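Local coordinates for protein lactococcus lactis MG1363 DpsA (Lactococcus lactis, PDB 1ZS3) that probably protects the bacterium against oxidative stress as a ferritin-like, twelve-subunit Dps protein whose N-terminal helix is required for DNA binding, at residues A[25-38]-A[125-139]. Residues are numbered along the deposited sequence; the frame is centred on the assembly and turned at random.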
loop_
_atom_site.group_PDB
_atom_site.type_symbol
_atom_site.label_atom_id
_atom_site.label_comp_id
_atom_site.label_asym_id
_atom_site.label_seq_id
_atom_site.Cartn_x
_atom_site.Cartn_y
_atom_site.Cartn_z
ATOM N N PRO A 25 41.481 -18.498 -18.111
ATOM C CA PRO A 25 40.344 -18.191 -17.203
ATOM C C PRO A 25 39.025 -18.897 -17.406
ATOM O O PRO A 25 38.572 -19.005 -18.552
ATOM C CB PRO A 25 40.146 -16.676 -17.384
ATOM C CG PRO A 25 41.102 -16.308 -18.507
ATOM C CD PRO A 25 42.279 -17.293 -18.355
ATOM N N THR A 26 38.398 -19.363 -16.314
ATOM C CA THR A 26 36.960 -19.686 -16.319
ATOM C C THR A 26 36.114 -18.441 -15.980
ATOM O O THR A 26 36.636 -17.408 -15.524
ATOM C CB THR A 26 36.553 -20.815 -15.329
ATOM O OG1 THR A 26 36.911 -20.466 -13.986
ATOM C CG2 THR A 26 37.303 -22.097 -15.604
ATOM N N ALA A 27 34.804 -18.569 -16.179
ATOM C CA ALA A 27 33.893 -17.503 -15.840
ATOM C C ALA A 27 33.991 -17.265 -14.319
ATOM O O ALA A 27 34.277 -16.149 -13.907
ATOM C CB ALA A 27 32.479 -17.856 -16.241
ATOM N N GLY A 28 33.836 -18.313 -13.514
ATOM C CA GLY A 28 33.814 -18.222 -12.046
ATOM C C GLY A 28 35.081 -17.650 -11.459
ATOM O O GLY A 28 35.092 -17.042 -10.392
ATOM N N ALA A 29 36.197 -17.869 -12.136
ATOM C CA ALA A 29 37.495 -17.345 -11.661
ATOM C C ALA A 29 37.487 -15.834 -11.870
ATOM O O ALA A 29 37.706 -15.072 -10.921
ATOM C CB ALA A 29 38.649 -17.964 -12.481
ATOM N N MET A 30 37.226 -15.421 -13.118
ATOM C CA MET A 30 37.094 -14.013 -13.442
ATOM C C MET A 30 36.128 -13.236 -12.531
ATOM O O MET A 30 36.413 -12.101 -12.162
ATOM C CB MET A 30 36.665 -13.870 -14.892
ATOM C CG MET A 30 36.780 -12.474 -15.438
ATOM S SD MET A 30 38.476 -11.833 -15.194
ATOM C CE MET A 30 39.229 -12.530 -16.726
ATOM N N LEU A 31 35.018 -13.856 -12.160
ATOM C CA LEU A 31 34.001 -13.252 -11.315
ATOM C C LEU A 31 34.414 -13.134 -9.866
ATOM O O LEU A 31 33.732 -12.457 -9.090
ATOM C CB LEU A 31 32.693 -14.033 -11.379
ATOM C CG LEU A 31 31.911 -13.881 -12.678
ATOM C CD1 LEU A 31 30.825 -14.943 -12.798
ATOM C CD2 LEU A 31 31.339 -12.481 -12.785
ATOM N N GLY A 32 35.499 -13.826 -9.499
ATOM C CA GLY A 32 36.120 -13.718 -8.190
ATOM C C GLY A 32 36.757 -12.376 -7.996
ATOM O O GLY A 32 36.831 -11.890 -6.864
ATOM N N HIS A 33 37.219 -11.806 -9.098
ATOM C CA HIS A 33 37.714 -10.468 -9.111
ATOM C C HIS A 33 36.549 -9.448 -9.093
ATOM O O HIS A 33 36.655 -8.337 -8.541
ATOM C CB HIS A 33 38.507 -10.284 -10.371
ATOM C CG HIS A 33 39.864 -10.965 -10.404
ATOM N ND1 HIS A 33 40.838 -10.885 -9.344
ATOM C CD2 HIS A 33 40.473 -11.621 -11.426
ATOM C CE1 HIS A 33 41.926 -11.545 -9.714
ATOM N NE2 HIS A 33 41.765 -11.943 -10.978
ATOM N N VAL A 34 35.435 -9.808 -9.748
ATOM C CA VAL A 34 34.334 -8.886 -9.885
ATOM C C VAL A 34 33.711 -8.779 -8.533
ATOM O O VAL A 34 33.557 -7.674 -8.034
ATOM C CB VAL A 34 33.301 -9.363 -10.892
ATOM C CG1 VAL A 34 32.064 -8.531 -10.780
ATOM C CG2 VAL A 34 33.889 -9.277 -12.273
ATOM N N LEU A 35 33.462 -9.937 -7.919
ATOM C CA LEU A 35 32.848 -10.004 -6.602
ATOM C C LEU A 35 33.672 -9.401 -5.507
ATOM O O LEU A 35 33.129 -8.933 -4.491
ATOM C CB LEU A 35 32.630 -11.459 -6.189
ATOM C CG LEU A 35 31.578 -12.204 -6.981
ATOM C CD1 LEU A 35 31.668 -13.657 -6.618
ATOM C CD2 LEU A 35 30.194 -11.639 -6.639
ATOM N N SER A 36 34.987 -9.452 -5.680
ATOM C CA SER A 36 35.869 -8.970 -4.609
ATOM C C SER A 36 35.868 -7.464 -4.736
ATOM O O SER A 36 35.772 -6.764 -3.721
ATOM C CB SER A 36 37.279 -9.563 -4.630
ATOM O OG SER A 36 37.312 -10.877 -4.078
ATOM N N ASN A 37 35.985 -6.993 -5.976
ATOM C CA ASN A 37 35.814 -5.587 -6.280
ATOM C C ASN A 37 34.501 -5.028 -5.718
ATOM O O ASN A 37 34.484 -3.931 -5.167
ATOM C CB ASN A 37 35.913 -5.327 -7.794
ATOM C CG ASN A 37 37.357 -5.418 -8.316
ATOM O OD1 ASN A 37 38.287 -5.596 -7.541
ATOM N ND2 ASN A 37 37.531 -5.333 -9.638
ATOM N N LEU A 38 33.404 -5.775 -5.837
ATOM C CA LEU A 38 32.105 -5.346 -5.352
ATOM C C LEU A 38 32.194 -5.024 -3.878
ATOM O O LEU A 38 31.711 -3.987 -3.453
ATOM C CB LEU A 38 31.030 -6.395 -5.596
ATOM C CG LEU A 38 30.558 -6.473 -7.042
ATOM C CD1 LEU A 38 29.652 -7.657 -7.149
ATOM C CD2 LEU A 38 29.878 -5.172 -7.496
ATOM N N GLN A 125 36.209 -1.513 -12.604
ATOM C CA GLN A 125 35.431 -2.740 -12.406
ATOM C C GLN A 125 34.964 -3.309 -13.758
ATOM O O GLN A 125 34.802 -4.540 -13.875
ATOM C CB GLN A 125 34.166 -2.544 -11.541
ATOM C CG GLN A 125 34.391 -1.942 -10.149
ATOM C CD GLN A 125 33.175 -2.055 -9.296
ATOM O OE1 GLN A 125 32.375 -2.951 -9.486
ATOM N NE2 GLN A 125 33.007 -1.128 -8.371
ATOM N N ASN A 126 34.799 -2.430 -14.767
ATOM C CA ASN A 126 34.237 -2.836 -16.085
ATOM C C ASN A 126 35.156 -3.686 -16.945
ATOM O O ASN A 126 34.661 -4.482 -17.714
ATOM C CB ASN A 126 33.724 -1.649 -16.917
ATOM C CG ASN A 126 32.266 -1.255 -16.547
ATOM O OD1 ASN A 126 31.589 -1.941 -15.768
ATOM N ND2 ASN A 126 31.800 -0.145 -17.100
ATOM N N MET A 127 36.472 -3.501 -16.834
ATOM C CA MET A 127 37.443 -4.335 -17.581
ATOM C C MET A 127 37.255 -5.814 -17.265
ATOM O O MET A 127 37.379 -6.635 -18.166
ATOM C CB MET A 127 38.902 -3.953 -17.240
ATOM C CG MET A 127 39.429 -2.631 -17.854
ATOM S SD MET A 127 40.755 -1.910 -16.795
ATOM C CE MET A 127 40.300 -0.011 -16.726
ATOM N N PHE A 128 36.937 -6.128 -16.009
ATOM C CA PHE A 128 36.750 -7.489 -15.536
ATOM C C PHE A 128 35.347 -8.069 -15.774
ATOM O O PHE A 128 35.206 -9.287 -15.917
ATOM C CB PHE A 128 37.053 -7.535 -14.043
ATOM C CG PHE A 128 38.473 -7.218 -13.693
ATOM C CD1 PHE A 128 38.960 -5.918 -13.777
ATOM C CD2 PHE A 128 39.345 -8.232 -13.290
ATOM C CE1 PHE A 128 40.274 -5.632 -13.453
ATOM C CE2 PHE A 128 40.651 -7.938 -12.968
ATOM C CZ PHE A 128 41.118 -6.636 -13.043
ATOM N N ILE A 129 34.322 -7.206 -15.716
ATOM C CA ILE A 129 32.928 -7.613 -15.890
ATOM C C ILE A 129 32.751 -7.992 -17.339
ATOM O O ILE A 129 32.207 -9.038 -17.627
ATOM C CB ILE A 129 32.011 -6.442 -15.426
ATOM C CG1 ILE A 129 31.912 -6.442 -13.893
ATOM C CG2 ILE A 129 30.676 -6.512 -16.042
ATOM C CD1 ILE A 129 31.526 -5.095 -13.248
ATOM N N THR A 130 33.208 -7.098 -18.206
ATOM C CA THR A 130 33.245 -7.304 -19.652
ATOM C C THR A 130 33.697 -8.715 -20.018
ATOM O O THR A 130 33.039 -9.403 -20.798
ATOM C CB THR A 130 34.122 -6.216 -20.292
ATOM O OG1 THR A 130 33.296 -5.087 -20.624
ATOM C CG2 THR A 130 34.713 -6.628 -21.614
ATOM N N ARG A 131 34.806 -9.126 -19.428
ATOM C CA ARG A 131 35.400 -10.418 -19.681
ATOM C C ARG A 131 34.518 -11.519 -19.126
ATOM O O ARG A 131 34.330 -12.535 -19.772
ATOM C CB ARG A 131 36.822 -10.488 -19.083
ATOM C CG ARG A 131 37.856 -9.672 -19.876
ATOM C CD ARG A 131 39.334 -9.963 -19.517
ATOM N NE ARG A 131 39.928 -8.860 -18.738
ATOM C CZ ARG A 131 41.141 -8.889 -18.163
ATOM N NH1 ARG A 131 41.569 -7.814 -17.490
ATOM N NH2 ARG A 131 41.908 -9.984 -18.246
ATOM N N ALA A 132 33.968 -11.333 -17.930
ATOM C CA ALA A 132 33.138 -12.359 -17.337
ATOM C C ALA A 132 31.816 -12.581 -18.155
ATOM O O ALA A 132 31.261 -13.675 -18.171
ATOM C CB ALA A 132 32.830 -12.026 -15.914
ATOM N N ILE A 133 31.318 -11.549 -18.838
ATOM C CA ILE A 133 30.165 -11.696 -19.696
ATOM C C ILE A 133 30.542 -12.635 -20.777
ATOM O O ILE A 133 29.844 -13.617 -20.976
ATOM C CB ILE A 133 29.720 -10.356 -20.269
ATOM C CG1 ILE A 133 29.147 -9.512 -19.123
ATOM C CG2 ILE A 133 28.752 -10.537 -21.465
ATOM C CD1 ILE A 133 28.967 -8.082 -19.460
ATOM N N LYS A 134 31.627 -12.323 -21.499
ATOM C CA LYS A 134 32.048 -13.103 -22.661
ATOM C C LYS A 134 32.325 -14.566 -22.294
ATOM O O LYS A 134 31.958 -15.466 -23.046
ATOM C CB LYS A 134 33.287 -12.500 -23.321
ATOM C CG LYS A 134 33.109 -11.112 -23.956
ATOM C CD LYS A 134 34.420 -10.662 -24.614
ATOM C CE LYS A 134 34.427 -9.188 -25.029
ATOM N NZ LYS A 134 35.708 -8.467 -24.576
ATOM N N LEU A 135 32.965 -14.813 -21.149
ATOM C CA LEU A 135 33.292 -16.171 -20.700
ATOM C C LEU A 135 32.021 -16.891 -20.371
ATOM O O LEU A 135 31.861 -18.056 -20.735
ATOM C CB LEU A 135 34.243 -16.195 -19.478
ATOM C CG LEU A 135 35.675 -15.655 -19.719
ATOM C CD1 LEU A 135 36.586 -15.873 -18.509
ATOM C CD2 LEU A 135 36.311 -16.220 -21.005
ATOM N N ALA A 136 31.072 -16.199 -19.749
ATOM C CA ALA A 136 29.853 -16.838 -19.291
ATOM C C ALA A 136 29.056 -17.341 -20.483
ATOM O O ALA A 136 28.441 -18.405 -20.410
ATOM C CB ALA A 136 29.031 -15.869 -18.444
ATOM N N ASN A 137 29.097 -16.606 -21.594
ATOM C CA ASN A 137 28.365 -17.000 -22.773
ATOM C C ASN A 137 28.989 -18.208 -23.449
ATOM O O ASN A 137 28.248 -19.081 -23.942
ATOM C CB ASN A 137 28.168 -15.849 -23.775
ATOM C CG ASN A 137 27.075 -14.837 -23.298
ATOM O OD1 ASN A 137 27.334 -13.646 -23.230
ATOM N ND2 ASN A 137 25.888 -15.338 -22.938
ATOM N N LYS A 138 30.337 -18.259 -23.504
ATOM C CA LYS A 138 31.118 -19.415 -24.031
ATOM C C LYS A 138 30.773 -20.618 -23.212
ATOM O O LYS A 138 30.508 -21.679 -23.752
ATOM C CB LYS A 138 32.632 -19.181 -23.891
ATOM C CG LYS A 138 33.322 -18.456 -25.081
ATOM C CD LYS A 138 34.656 -17.806 -24.630
ATOM C CE LYS A 138 35.217 -16.790 -25.668
ATOM N NZ LYS A 138 36.749 -16.741 -25.702
ATOM N N GLU A 139 30.796 -20.444 -21.913
ATOM C CA GLU A 139 30.558 -21.575 -21.017
ATOM C C GLU A 139 29.086 -22.020 -21.029
ATOM O O GLU A 139 28.770 -23.023 -20.387
ATOM C CB GLU A 139 31.050 -21.238 -19.592
ATOM C CG GLU A 139 32.571 -21.325 -19.489
ATOM C CD GLU A 139 33.152 -20.915 -18.157
ATOM O OE1 GLU A 139 34.277 -20.369 -18.221
ATOM O OE2 GLU A 139 32.541 -21.135 -17.061
HETATM O O HOH W 1 35.118 -5.811 -11.672
#
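Met30 fits as a knob into the hole that Phe128, Arg131, Ala132 and Leu135 leave on the facing helix. Its CG stands anti to the backbone N (chi1 -167°), and the chain then bends twice, which carries the methyl CE across Arg131, the solvent flank of this pocket, 3.8 Å from its CD, while SD makes an oblique Met-aromatic contact with Phe128. Deeper in, branched side chains interleave, with Ala132 as the one small partner: Leu31 CD2 lies on Ala132 CB at 3.5 Å, and Val34 CG1 meets Ile129 CG1 at 3.8 Å. Phe128 turns its ring edge toward the face of His33 in an offset edge-to-face pair and receives Asn37 ND2 over one face; His33 ND1 itself bonds to Tyr96 O. The pairing is that of antiparallel neighbours in the four-helix bundle of the ferritin-like Dps fold, with axes 8.8 Å apart at 158°, and helix 55-81 closes over Leu31 from the inner side. Near Gln125, a water links its carbonyl O to Asn37 ND2, whose OD1 partner is Lys98 N. At the other, more open end Leu135 packs on Ala27 and the partly exposed Pro25. On the rim there, Glu139 OE1 accepts from Ala27 N (2.8 Å), on its syn side but 27° out of the carboxylate plane, while OE2 forms a salt bridge with Lys141.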